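Long-range contact in glucose import ATP-binding protein GlcV (Sulfolobus solfataricus, PDB 1OXX), which hydrolyses ATP as the energy-coupling subunit of the GlcSTUV ABC transporter, which takes up glucose: residues N27-P39 with P201-V215. The protein carries 1 engineered substitution. Residues are numbered along the deposited sequence; the frame is centred on the assembly and turned at random. Where two conformers were deposited one is given.
Sequences NIENGERFGILGP and PADIFAIADRVGVLV
The Arg210 guanidinium carries Phe34 CE1 over the centre of one face, 3.7 Å from Arg210 CZ, with ring and guanidinium planes 73° apart, so the ring stands on it by its rim. At the guanidinium edge lie the Glu32 carboxylate, the Asn27 carbonyl and a water that joins Arg210 NH1 to Asn27 N. The Phe34 ring has Arg210 O above one face and Ile28 CG1 above the other, both toward the rim; Ile36 CD1 and Arg210 NE lie at its edge, in plane. Arg210 grips Glu32 side-on: NE donates to OE2 (2.8 Å) and NH2 to OE1 (3.0 Å), both on syn sides, while Glu29 N reaches OE1 from the opposite face. With CG anti to its own N (chi1 -175°) and an extended chain, Glu32 spans the distance to the arginine. Arg210 NH2 also donates to Asn27 O at 2.8 Å. A methionine in place of Arg210 would probably leave the Glu32 carboxylate without its countercharge and untie strand end 27-28 from strand 210-215. Arg33, in the conformer given, doubtfully sets one guanidinium face over the Ile207 carbonyl; its NH2 salt-bridges Asp209 OD1 (2.7 Å), weak as a hydrogen bond. Beyond these groups strands 33-37 and 210-215 run parallel, bonded from Gly35 N to Arg210 O (2.9 Å) through to Leu214 N and Leu37 O (2.8 Å). Leu37 and Val211 share the sheet face covered by Ile204 of helix 201-207, nearly antiparallel to strand 33-37. Strand 33-37 lies between 193-198 and 210-215 in the ATPase core sheet and leads into the P-loop, where Gly38 O accepts from Lys44; helix 225-230 packs on Val211 and Val213.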
loop_
_atom_site.group_PDB
_atom_site.type_symbol
_atom_site.label_atom_id
_atom_site.label_comp_id
_atom_site.label_asym_id
_atom_site.label_seq_id
_atom_site.Cartn_x
_atom_site.Cartn_y
_atom_site.Cartn_z
ATOM N N ASN A 27 12.493 9.771 -7.976
ATOM C CA ASN A 27 13.554 10.356 -7.170
ATOM C C ASN A 27 13.033 10.413 -5.741
ATOM O O ASN A 27 12.147 11.226 -5.423
ATOM C CB ASN A 27 13.934 11.768 -7.631
ATOM C CG ASN A 27 14.378 11.825 -9.081
ATOM O OD1 ASN A 27 15.057 10.922 -9.576
ATOM N ND2 ASN A 27 14.043 12.929 -9.761
ATOM N N ILE A 28 13.516 9.517 -4.879
ATOM C CA ILE A 28 13.102 9.453 -3.472
ATOM C C ILE A 28 14.097 10.237 -2.646
ATOM O O ILE A 28 15.296 9.999 -2.721
ATOM C CB ILE A 28 13.054 7.979 -3.003
ATOM C CG1 ILE A 28 12.048 7.204 -3.851
ATOM C CG2 ILE A 28 12.673 7.891 -1.541
ATOM C CD1 ILE A 28 12.022 5.711 -3.575
ATOM N N GLU A 29 13.598 11.189 -1.868
ATOM C CA GLU A 29 14.466 12.079 -1.118
ATOM C C GLU A 29 14.944 11.476 0.191
ATOM O O GLU A 29 14.378 10.522 0.715
ATOM C CB GLU A 29 13.726 13.391 -0.846
ATOM C CG GLU A 29 13.401 14.168 -2.117
ATOM C CD GLU A 29 14.630 14.532 -2.941
ATOM O OE1 GLU A 29 15.701 14.780 -2.358
ATOM O OE2 GLU A 29 14.528 14.561 -4.191
ATOM N N ASN A 30 16.043 12.035 0.684
ATOM C CA ASN A 30 16.623 11.623 1.938
ATOM C C ASN A 30 15.596 11.732 3.054
ATOM O O ASN A 30 15.014 12.800 3.284
ATOM C CB ASN A 30 17.834 12.535 2.218
ATOM C CG ASN A 30 18.546 12.207 3.507
ATOM O OD1 ASN A 30 19.771 12.086 3.528
ATOM N ND2 ASN A 30 17.796 12.092 4.593
ATOM N N GLY A 31 15.362 10.615 3.739
ATOM C CA GLY A 31 14.467 10.575 4.878
ATOM C C GLY A 31 12.994 10.492 4.522
ATOM O O GLY A 31 12.129 10.537 5.406
ATOM N N GLU A 32 12.704 10.380 3.235
ATOM C CA GLU A 32 11.319 10.309 2.791
ATOM C C GLU A 32 10.697 8.943 3.079
ATOM O O GLU A 32 11.379 7.935 3.057
ATOM C CB GLU A 32 11.222 10.649 1.300
ATOM C CG GLU A 32 9.785 10.717 0.779
ATOM C CD GLU A 32 9.674 11.244 -0.644
ATOM O OE1 GLU A 32 10.619 11.072 -1.429
ATOM O OE2 GLU A 32 8.620 11.840 -0.983
ATOM N N ARG A 33 9.397 8.945 3.390
ATOM C CA ARG A 33 8.602 7.745 3.556
ATOM C C ARG A 33 7.815 7.578 2.259
ATOM O O ARG A 33 6.858 8.320 1.995
ATOM C CB ARG A 33 7.666 7.885 4.759
ATOM C CG ARG A 33 8.403 8.058 6.086
ATOM C CD ARG A 33 7.492 8.282 7.288
ATOM N NE ARG A 33 6.152 8.720 6.908
ATOM C CZ ARG A 33 5.154 8.900 7.767
ATOM N NH1 ARG A 33 5.344 8.700 9.065
ATOM N NH2 ARG A 33 3.963 9.285 7.330
ATOM N N PHE A 34 8.277 6.652 1.432
ATOM C CA PHE A 34 7.709 6.399 0.126
ATOM C C PHE A 34 7.048 5.041 0.070
ATOM O O PHE A 34 7.583 4.058 0.561
ATOM C CB PHE A 34 8.785 6.487 -0.953
ATOM C CG PHE A 34 8.246 6.635 -2.335
ATOM C CD1 PHE A 34 7.984 7.890 -2.853
ATOM C CD2 PHE A 34 8.006 5.541 -3.129
ATOM C CE1 PHE A 34 7.492 8.033 -4.110
ATOM C CE2 PHE A 34 7.493 5.688 -4.404
ATOM C CZ PHE A 34 7.245 6.939 -4.887
ATOM N N GLY A 35 5.878 4.991 -0.530
ATOM C CA GLY A 35 5.195 3.730 -0.708
ATOM C C GLY A 35 4.927 3.377 -2.161
ATOM O O GLY A 35 4.875 4.246 -3.028
ATOM N N ILE A 36 4.767 2.082 -2.418
ATOM C CA ILE A 36 4.330 1.596 -3.714
ATOM C C ILE A 36 3.092 0.707 -3.516
ATOM O O ILE A 36 3.096 -0.212 -2.669
ATOM C CB ILE A 36 5.451 0.786 -4.427
ATOM C CG1 ILE A 36 6.693 1.645 -4.720
ATOM C CG2 ILE A 36 4.935 0.203 -5.698
ATOM C CD1 ILE A 36 6.540 2.559 -5.899
ATOM N N LEU A 37 2.037 1.014 -4.268
ATOM C CA LEU A 37 0.805 0.242 -4.331
ATOM C C LEU A 37 0.654 -0.320 -5.742
ATOM O O LEU A 37 1.091 0.323 -6.693
ATOM C CB LEU A 37 -0.411 1.138 -4.090
ATOM C CG LEU A 37 -0.617 1.577 -2.636
ATOM C CD1 LEU A 37 -1.695 2.662 -2.539
ATOM C CD2 LEU A 37 -0.928 0.421 -1.692
ATOM N N GLY A 38 0.013 -1.489 -5.901
ATOM C CA GLY A 38 -0.242 -2.059 -7.220
ATOM C C GLY A 38 -0.861 -3.455 -7.206
ATOM O O GLY A 38 -0.809 -4.114 -6.181
ATOM N N PRO A 39 -1.438 -3.887 -8.329
ATOM C CA PRO A 39 -2.080 -5.210 -8.411
ATOM C C PRO A 39 -1.099 -6.372 -8.367
ATOM O O PRO A 39 -1.528 -7.478 -8.054
ATOM C CB PRO A 39 -2.764 -5.200 -9.790
ATOM C CG PRO A 39 -2.730 -3.791 -10.250
ATOM C CD PRO A 39 -1.548 -3.147 -9.596
ATOM N N PRO A 201 -3.803 -0.787 1.163
ATOM C CA PRO A 201 -3.686 0.667 1.261
ATOM C C PRO A 201 -3.556 1.158 2.711
ATOM O O PRO A 201 -3.029 2.247 2.956
ATOM C CB PRO A 201 -4.979 1.196 0.607
ATOM C CG PRO A 201 -5.814 0.020 0.299
ATOM C CD PRO A 201 -5.069 -1.232 0.559
ATOM N N ALA A 202 -4.005 0.374 3.684
ATOM C CA ALA A 202 -3.883 0.812 5.072
ATOM C C ALA A 202 -2.413 0.977 5.479
ATOM O O ALA A 202 -2.062 1.841 6.292
ATOM C CB ALA A 202 -4.597 -0.161 6.006
ATOM N N ASP A 203 -1.552 0.157 4.901
ATOM C CA ASP A 203 -0.131 0.245 5.176
ATOM C C ASP A 203 0.407 1.564 4.610
ATOM O O ASP A 203 1.214 2.258 5.236
ATOM C CB ASP A 203 0.592 -0.951 4.566
ATOM C CG ASP A 203 0.272 -2.259 5.286
ATOM O OD1 ASP A 203 0.486 -3.342 4.698
ATOM O OD2 ASP A 203 -0.212 -2.282 6.421
ATOM N N ILE A 204 -0.065 1.920 3.419
ATOM C CA ILE A 204 0.334 3.162 2.757
ATOM C C ILE A 204 -0.133 4.388 3.539
ATOM O O ILE A 204 0.636 5.310 3.802
ATOM C CB ILE A 204 -0.300 3.201 1.346
ATOM C CG1 ILE A 204 0.299 2.116 0.468
ATOM C CG2 ILE A 204 -0.152 4.573 0.694
ATOM C CD1 ILE A 204 1.750 2.220 0.334
ATOM N N PHE A 205 -1.401 4.422 3.905
ATOM C CA PHE A 205 -1.913 5.581 4.629
ATOM C C PHE A 205 -1.230 5.775 5.976
ATOM O O PHE A 205 -1.056 6.909 6.438
ATOM C CB PHE A 205 -3.422 5.491 4.794
ATOM C CG PHE A 205 -4.168 5.992 3.595
ATOM C CD1 PHE A 205 -4.639 5.108 2.644
ATOM C CD2 PHE A 205 -4.338 7.349 3.380
ATOM C CE1 PHE A 205 -5.306 5.565 1.513
ATOM C CE2 PHE A 205 -4.993 7.808 2.266
ATOM C CZ PHE A 205 -5.475 6.914 1.320
ATOM N N ALA A 206 -0.861 4.672 6.604
ATOM C CA ALA A 206 -0.285 4.743 7.924
ATOM C C ALA A 206 1.134 5.248 7.894
ATOM O O ALA A 206 1.544 6.000 8.781
ATOM C CB ALA A 206 -0.330 3.374 8.583
ATOM N N ILE A 207 1.884 4.861 6.864
ATOM C CA ILE A 207 3.322 5.079 6.868
ATOM C C ILE A 207 3.906 5.977 5.792
ATOM O O ILE A 207 4.909 6.637 6.032
ATOM C CB ILE A 207 4.019 3.705 6.755
ATOM C CG1 ILE A 207 3.772 2.873 8.014
ATOM C CG2 ILE A 207 5.504 3.872 6.534
ATOM C CD1 ILE A 207 4.055 1.387 7.823
ATOM N N ALA A 208 3.300 5.997 4.609
ATOM C CA ALA A 208 3.893 6.685 3.478
ATOM C C ALA A 208 3.414 8.112 3.316
ATOM O O ALA A 208 2.228 8.389 3.480
ATOM C CB ALA A 208 3.600 5.893 2.210
ATOM N N ASP A 209 4.326 9.019 2.990
ATOM C CA ASP A 209 3.930 10.399 2.708
ATOM C C ASP A 209 3.750 10.691 1.225
ATOM O O ASP A 209 3.079 11.666 0.839
ATOM C CB ASP A 209 4.928 11.362 3.310
ATOM C CG ASP A 209 4.899 11.333 4.803
ATOM O OD1 ASP A 209 3.793 11.197 5.384
ATOM O OD2 ASP A 209 5.927 11.407 5.486
ATOM N N ARG A 210 4.360 9.870 0.389
ATOM C CA ARG A 210 4.224 9.966 -1.043
ATOM C C ARG A 210 4.166 8.530 -1.524
ATOM O O ARG A 210 4.876 7.668 -0.983
ATOM C CB ARG A 210 5.383 10.745 -1.681
ATOM C CG ARG A 210 5.181 11.085 -3.132
ATOM C CD ARG A 210 6.131 12.175 -3.699
ATOM N NE ARG A 210 7.535 11.806 -3.537
ATOM C CZ ARG A 210 8.399 11.592 -4.527
ATOM N NH1 ARG A 210 8.065 11.760 -5.803
ATOM N NH2 ARG A 210 9.630 11.210 -4.222
ATOM N N VAL A 211 3.300 8.264 -2.496
ATOM C CA VAL A 211 3.101 6.917 -2.997
ATOM C C VAL A 211 3.045 6.888 -4.503
ATOM O O VAL A 211 2.502 7.792 -5.144
ATOM C CB VAL A 211 1.759 6.334 -2.515
ATOM C CG1 VAL A 211 0.628 7.336 -2.162
ATOM C CG2 VAL A 211 1.441 4.889 -2.974
ATOM N N GLY A 212 3.649 5.848 -5.068
ATOM C CA GLY A 212 3.549 5.587 -6.476
ATOM C C GLY A 212 2.694 4.351 -6.678
ATOM O O GLY A 212 2.716 3.402 -5.875
ATOM N N VAL A 213 1.908 4.367 -7.739
ATOM C CA VAL A 213 1.057 3.243 -8.052
ATOM C C VAL A 213 1.540 2.560 -9.319
ATOM O O VAL A 213 1.683 3.190 -10.374
ATOM C CB VAL A 213 -0.384 3.700 -8.236
ATOM C CG1 VAL A 213 -1.276 2.511 -8.488
ATOM C CG2 VAL A 213 -0.829 4.468 -7.006
ATOM N N LEU A 214 1.769 1.260 -9.204
ATOM C CA LEU A 214 2.271 0.440 -10.299
ATOM C C LEU A 214 1.153 -0.395 -10.934
ATOM O O LEU A 214 0.513 -1.186 -10.238
ATOM C CB LEU A 214 3.335 -0.530 -9.778
ATOM C CG LEU A 214 4.808 -0.139 -9.950
ATOM C CD1 LEU A 214 4.965 1.346 -10.217
ATOM C CD2 LEU A 214 5.660 -0.576 -8.758
ATOM N N VAL A 215 0.940 -0.227 -12.237
ATOM C CA VAL A 215 -0.046 -1.019 -12.971
ATOM C C VAL A 215 0.636 -1.561 -14.225
ATOM O O VAL A 215 1.195 -0.807 -14.999
ATOM C CB VAL A 215 -1.275 -0.194 -13.373
ATOM C CG1 VAL A 215 -2.261 -1.040 -14.184
ATOM C CG2 VAL A 215 -1.971 0.394 -12.142
HETATM O O HOH W 1 9.779 11.285 -8.084
HETATM O O HOH W 2 8.254 11.569 4.331
#